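Local coordinates for carbohydrate oxidase (Microdochium nivale, PDB 3RJA), which catalyses the FAD-dependent oxidation of the C1 hydroxyl of mono-, oligo- and polysaccharides to lactones, reducing molecular oxygen to hydrogen peroxide, at residues Val245-Gly250 with Pro257-Leu262; Ile249-Ala254 with Trp353-Asp358. All coordinates share one frame; numbering follows the deposited sequence. Where two conformers were deposited one is given.

Overall arrangement
Both contacts start from strand 245-251, an inner strand of the antiparallel eight-stranded sheet, and use its two edges, 257-262 pairing on one and 353-358 on the other. From the N terminus the chain first closes contact 1, where the strand turns back after a short loop and 257-262 pairs with 245-250 as a beta hairpin. Contact 2 closes a much longer loop: the chain runs through the hairpin, several helices and strands before 353-358 returns to lie beside 249-254. The segment 257-262 of contact 1 thus falls within the span enclosed by contact 2. I249 and G250 serve both contacts, and two side-chain bonds, R248 to D358 and E260 to Y252, join them on the sugar-binding face.

Contact 1 (Val245-Gly250 with Pro257-Leu262); sequences VNFRIG and PGIEGL
The carbonyl oxygen of L262 is gripped twice by N246, once by its backbone N at 2.9 Å and once by its side-chain ND2, also 2.9 Å from L262 O. The two donors come from opposite faces of the carbonyl plane, and ND2 reaches the oxygen from above that plane while the oxygen lies nearly in the plane of the amide. With CG anti to its own carbonyl carbon (chi1 -53°), the N246 amide stands next to the backbone N of the same residue, where ND2 and N can both reach L262 O; its OD1 accepts from the backbone N of M152. An alanine here would probably leave L262 O with one bond from N246 and the backbone N of M152 without its side-chain acceptor. L262 N answers with a 2.8 Å bond to N246 O, and reciprocal backbone pairs continue at R248 with E260 and G250 with G258. On the face of F247 and I249, the CD2 corner of the F247 ring meets CG2 of I259 at 3.7 Å. G261 opposite F247 lets the backbones approach to 4.0 Å between the CA atoms of F247 and G261; a CB there would collide with F247 CB. On the other face, R248 NE and E260 OE1 stand 4.1 Å apart, beyond a salt bridge; R248 instead pairs with D358, and E260 OE1 bonds to Y252 OH. R248 also touches the bound sugar analogue. The hairpin lies between strands 211-217 and 352-359, with helix 223-239 covering the face that carries F247 and I249.

Contact 2 (Ile249-Ala254 with Trp353-Asp358); sequences IGDYGA and WFYQLD. With ABL ((2R,3R,4R,5R)-4,5-dihydroxy-2-(hydroxymethyl)-6-oxopiperidin-3-yl beta-D-glucopyranoside), chain G.
Y252 reaches across to F354 and then to the bound sugar analogue. Its CB starts a side chain whose CG is anti to the carbonyl carbon (chi1 -42°), which turns the ring toward F354 and Q356 of strand 352-359. CD1 comes first, 3.4 Å from F354 CB, and the two rings are inclined at 59°. Next along the same edge, CE1 lies 3.4 Å from C6 of ABL; this carbon sits over one face of the ring, displaced toward the rim, and CZ approaches it too. At the tip, OH is hydrogen-bonded to E260 OE1 and lies beside the amide of Q356. The absence of a side chain at G250 makes room for this hydroxyl, since a CB there would clash with it. F354 also touches the ligand, its CE2 3.9 Å from C1 of ABL, while Y389 stacks on its ring.

On the face that carries I249, L357, D251 and Y355, I249 CD1 meets L357 CD1 at 4.0 Å, and I249 CG2 lies at the edge of the Y355 ring. D251 CB packs 3.5 Å from Y355 CE2, while D251 OD2 and Y355 OH both bond to Y341 OH. Backbone pairing is firm at I249 and L357, where L357 N donates to I249 O at 2.7 Å, but the D251 N to Y355 O bond is weak. D251 OD1 accepts from G253 N in an Asx turn beside the carbohydrate pocket, and a water joins A254 N to W353 O. Y252 lays one face against C6 of the glucosyl unit and F354 touches the ligand near its C1, so the two aromatic side chains help line the pocket, as aromatic residues often do in sugar-binding sites.

Contact 1 (Val245-Gly250 with Pro257-Leu262)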
# COMPACT_ATOMS: atom_id res chain seq x y z
N VAL A 245 6.18 -4.29 19.25
CA VAL A 245 7.01 -5.02 18.29
C VAL A 245 6.35 -5.04 16.91
O VAL A 245 5.18 -5.38 16.77
CB VAL A 245 7.45 -6.42 18.78
CG1 VAL A 245 6.40 -7.48 18.49
CG2 VAL A 245 8.77 -6.80 18.15
N ASN A 246 7.11 -4.63 15.90
CA ASN A 246 6.60 -4.58 14.52
C ASN A 246 7.55 -5.39 13.69
O ASN A 246 8.76 -5.11 13.70
CB ASN A 246 6.58 -3.15 13.96
CG ASN A 246 5.85 -2.18 14.85
OD1 ASN A 246 4.72 -1.79 14.57
ND2 ASN A 246 6.51 -1.75 15.92
N PHE A 247 7.07 -6.42 12.99
CA PHE A 247 8.04 -7.19 12.22
C PHE A 247 7.44 -8.00 11.08
O PHE A 247 6.20 -8.13 10.95
CB PHE A 247 8.92 -8.07 13.15
CG PHE A 247 8.23 -9.32 13.69
CD1 PHE A 247 7.28 -9.25 14.70
CD2 PHE A 247 8.56 -10.57 13.19
CE1 PHE A 247 6.67 -10.42 15.22
CE2 PHE A 247 7.94 -11.76 13.69
CZ PHE A 247 7.01 -11.68 14.70
N ARG A 248 8.35 -8.59 10.32
CA ARG A 248 8.01 -9.51 9.24
C ARG A 248 9.11 -10.55 9.00
O ARG A 248 10.24 -10.36 9.43
CB ARG A 248 7.71 -8.75 7.94
CG ARG A 248 8.77 -7.72 7.47
CD ARG A 248 8.56 -7.40 5.97
NE ARG A 248 9.17 -6.15 5.51
CZ ARG A 248 8.49 -5.08 5.13
NH1 ARG A 248 9.14 -4.00 4.71
NH2 ARG A 248 7.16 -5.08 5.15
N ILE A 249 8.76 -11.64 8.32
CA ILE A 249 9.76 -12.55 7.75
C ILE A 249 9.90 -12.13 6.30
O ILE A 249 8.89 -11.93 5.60
CB ILE A 249 9.31 -14.03 7.75
CG1 ILE A 249 9.01 -14.52 9.17
CG2 ILE A 249 10.38 -14.94 7.08
CD1 ILE A 249 8.05 -15.74 9.21
N GLY A 250 11.14 -12.00 5.83
CA GLY A 250 11.41 -11.66 4.45
C GLY A 250 12.55 -12.51 3.94
O GLY A 250 13.43 -12.86 4.71
N PRO A 257 16.12 -16.56 4.52
CA PRO A 257 15.11 -15.76 5.24
C PRO A 257 15.62 -15.06 6.54
O PRO A 257 16.54 -15.54 7.24
CB PRO A 257 14.03 -16.79 5.59
CG PRO A 257 14.74 -18.11 5.65
CD PRO A 257 15.81 -18.01 4.56
N GLY A 258 15.02 -13.92 6.84
CA GLY A 258 15.35 -13.21 8.06
C GLY A 258 14.10 -12.60 8.65
O GLY A 258 13.13 -12.37 7.94
N ILE A 259 14.11 -12.37 9.96
CA ILE A 259 13.16 -11.47 10.56
C ILE A 259 13.73 -10.05 10.48
O ILE A 259 14.89 -9.83 10.83
CB ILE A 259 12.85 -11.87 12.02
CG1 ILE A 259 11.96 -13.13 12.05
CG2 ILE A 259 12.25 -10.70 12.79
CD1 ILE A 259 11.81 -13.80 13.47
N GLU A 260 12.93 -9.09 10.02
CA GLU A 260 13.28 -7.68 10.22
C GLU A 260 12.16 -6.99 10.96
O GLU A 260 10.98 -7.22 10.70
CB GLU A 260 13.45 -6.88 8.92
CG GLU A 260 13.96 -7.59 7.72
CD GLU A 260 13.88 -6.68 6.49
OE1 GLU A 260 13.15 -7.01 5.55
OE2 GLU A 260 14.50 -5.59 6.51
N GLY A 261 12.54 -6.04 11.81
CA GLY A 261 11.57 -5.40 12.65
C GLY A 261 12.00 -4.08 13.21
O GLY A 261 13.17 -3.65 13.06
N LEU A 262 11.01 -3.45 13.84
CA LEU A 262 11.13 -2.19 14.54
C LEU A 262 10.42 -2.31 15.89
O LEU A 262 9.25 -2.70 15.96
CB LEU A 262 10.51 -1.05 13.71
CG LEU A 262 10.84 0.35 14.26
CD1 LEU A 262 12.35 0.61 14.22
CD2 LEU A 262 10.05 1.53 13.56

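Contact 2 (Ile249-Ala254 with Trp353-Asp358)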
# COMPACT_ATOMS: atom_id res chain seq x y z
N ILE A 249 8.76 -11.64 8.32
CA ILE A 249 9.76 -12.55 7.75
C ILE A 249 9.90 -12.13 6.30
O ILE A 249 8.89 -11.93 5.60
CB ILE A 249 9.31 -14.03 7.75
CG1 ILE A 249 9.01 -14.52 9.17
CG2 ILE A 249 10.38 -14.94 7.08
CD1 ILE A 249 8.05 -15.74 9.21
N GLY A 250 11.14 -12.00 5.83
CA GLY A 250 11.41 -11.66 4.45
C GLY A 250 12.55 -12.51 3.94
O GLY A 250 13.43 -12.86 4.71
N ASP A 251 12.51 -12.86 2.66
CA ASP A 251 13.64 -13.51 1.98
C ASP A 251 13.91 -12.82 0.65
O ASP A 251 13.07 -12.87 -0.25
CB ASP A 251 13.34 -14.98 1.75
CG ASP A 251 14.58 -15.78 1.29
OD1 ASP A 251 15.68 -15.18 1.11
OD2 ASP A 251 14.42 -17.01 1.12
N TYR A 252 15.07 -12.18 0.57
CA TYR A 252 15.57 -11.50 -0.63
C TYR A 252 16.77 -12.24 -1.23
O TYR A 252 17.38 -11.76 -2.19
CB TYR A 252 15.97 -10.05 -0.27
CG TYR A 252 14.94 -9.43 0.65
CD1 TYR A 252 13.70 -8.98 0.14
CD2 TYR A 252 15.15 -9.35 2.03
CE1 TYR A 252 12.73 -8.46 0.97
CE2 TYR A 252 14.17 -8.82 2.87
CZ TYR A 252 12.97 -8.38 2.32
OH TYR A 252 11.98 -7.85 3.12
N GLY A 253 17.09 -13.41 -0.68
CA GLY A 253 18.28 -14.19 -1.06
C GLY A 253 17.98 -15.61 -1.53
O GLY A 253 18.82 -16.48 -1.41
N ALA A 254 16.77 -15.84 -2.07
CA ALA A 254 16.39 -17.15 -2.58
C ALA A 254 16.86 -18.26 -1.65
O ALA A 254 17.56 -19.19 -2.10
CB ALA A 254 16.98 -17.38 -4.01
N TRP A 353 13.59 -12.10 -6.88
CA TRP A 353 12.25 -12.25 -6.32
C TRP A 353 12.37 -12.16 -4.81
O TRP A 353 13.44 -12.44 -4.26
CB TRP A 353 11.55 -13.55 -6.76
CG TRP A 353 12.24 -14.84 -6.33
CD1 TRP A 353 13.05 -15.65 -7.11
CD2 TRP A 353 12.19 -15.48 -5.03
NE1 TRP A 353 13.50 -16.73 -6.38
CE2 TRP A 353 13.00 -16.65 -5.10
CE3 TRP A 353 11.55 -15.17 -3.82
CZ2 TRP A 353 13.17 -17.52 -4.00
CZ3 TRP A 353 11.73 -16.02 -2.72
CH2 TRP A 353 12.55 -17.18 -2.82
N PHE A 354 11.26 -11.78 -4.16
CA PHE A 354 11.13 -11.90 -2.72
C PHE A 354 9.69 -12.22 -2.29
O PHE A 354 8.73 -12.07 -3.06
CB PHE A 354 11.68 -10.65 -2.01
CG PHE A 354 10.83 -9.41 -2.19
CD1 PHE A 354 9.66 -9.24 -1.46
CD2 PHE A 354 11.23 -8.39 -3.07
CE1 PHE A 354 8.88 -8.08 -1.60
CE2 PHE A 354 10.48 -7.23 -3.23
CZ PHE A 354 9.29 -7.07 -2.49
N TYR A 355 9.54 -12.71 -1.05
CA TYR A 355 8.25 -12.66 -0.36
C TYR A 355 8.48 -11.90 0.96
O TYR A 355 9.60 -11.85 1.47
CB TYR A 355 7.68 -14.06 -0.08
CG TYR A 355 8.51 -14.84 0.92
CD1 TYR A 355 8.36 -14.64 2.29
CD2 TYR A 355 9.47 -15.78 0.48
CE1 TYR A 355 9.12 -15.35 3.20
CE2 TYR A 355 10.23 -16.50 1.39
CZ TYR A 355 10.05 -16.28 2.75
OH TYR A 355 10.80 -16.95 3.67
N GLN A 356 7.42 -11.31 1.49
CA GLN A 356 7.41 -10.76 2.84
C GLN A 356 6.18 -11.30 3.53
O GLN A 356 5.07 -11.22 2.97
CB GLN A 356 7.38 -9.23 2.83
CG GLN A 356 8.59 -8.64 2.15
CD GLN A 356 8.51 -7.17 1.90
OE1 GLN A 356 9.52 -6.45 1.98
NE2 GLN A 356 7.33 -6.70 1.56
N LEU A 357 6.38 -11.87 4.72
CA LEU A 357 5.29 -12.28 5.58
C LEU A 357 5.20 -11.29 6.75
O LEU A 357 5.93 -11.43 7.76
CB LEU A 357 5.51 -13.71 6.07
CG LEU A 357 5.90 -14.83 5.08
CD1 LEU A 357 6.00 -16.21 5.78
CD2 LEU A 357 4.99 -14.97 3.89
N ASP A 358 4.31 -10.31 6.56
CA ASP A 358 4.12 -9.24 7.54
C ASP A 358 3.15 -9.63 8.65
O ASP A 358 2.07 -10.15 8.39
CB ASP A 358 3.66 -7.95 6.86
CG ASP A 358 4.80 -7.25 6.16
OD1 ASP A 358 5.18 -7.71 5.07
OD2 ASP A 358 5.36 -6.27 6.73
C1A ABL G . 6.77 -3.00 -0.64
O1A ABL G . 5.56 -2.92 -0.31
C2A ABL G . 7.85 -3.40 0.38
O2A ABL G . 7.46 -2.89 1.65
C3A ABL G . 9.27 -2.91 0.00
O3A ABL G . 10.20 -3.62 0.85
C4A ABL G . 9.57 -3.26 -1.44
O1 ABL G . 10.90 -2.86 -1.83
C5A ABL G . 8.54 -2.52 -2.37
N5 ABL G . 7.14 -2.74 -1.92
C6A ABL G . 8.59 -3.03 -3.84
O6A ABL G . 8.17 -2.05 -4.80
C1 ABL G . 11.97 -3.85 -1.84
C2 ABL G . 13.09 -3.43 -2.82
O2 ABL G . 12.52 -3.30 -4.13
C3 ABL G . 14.21 -4.47 -2.79
O3 ABL G . 15.28 -4.12 -3.67
C4 ABL G . 14.70 -4.65 -1.32
O4 ABL G . 15.76 -5.59 -1.21
C5 ABL G . 13.52 -5.08 -0.43
O5 ABL G . 12.49 -4.06 -0.53
C6 ABL G . 13.94 -5.31 1.03
O6 ABL G . 14.59 -4.24 1.62
O HOH W 1 14.55 -14.42 -2.88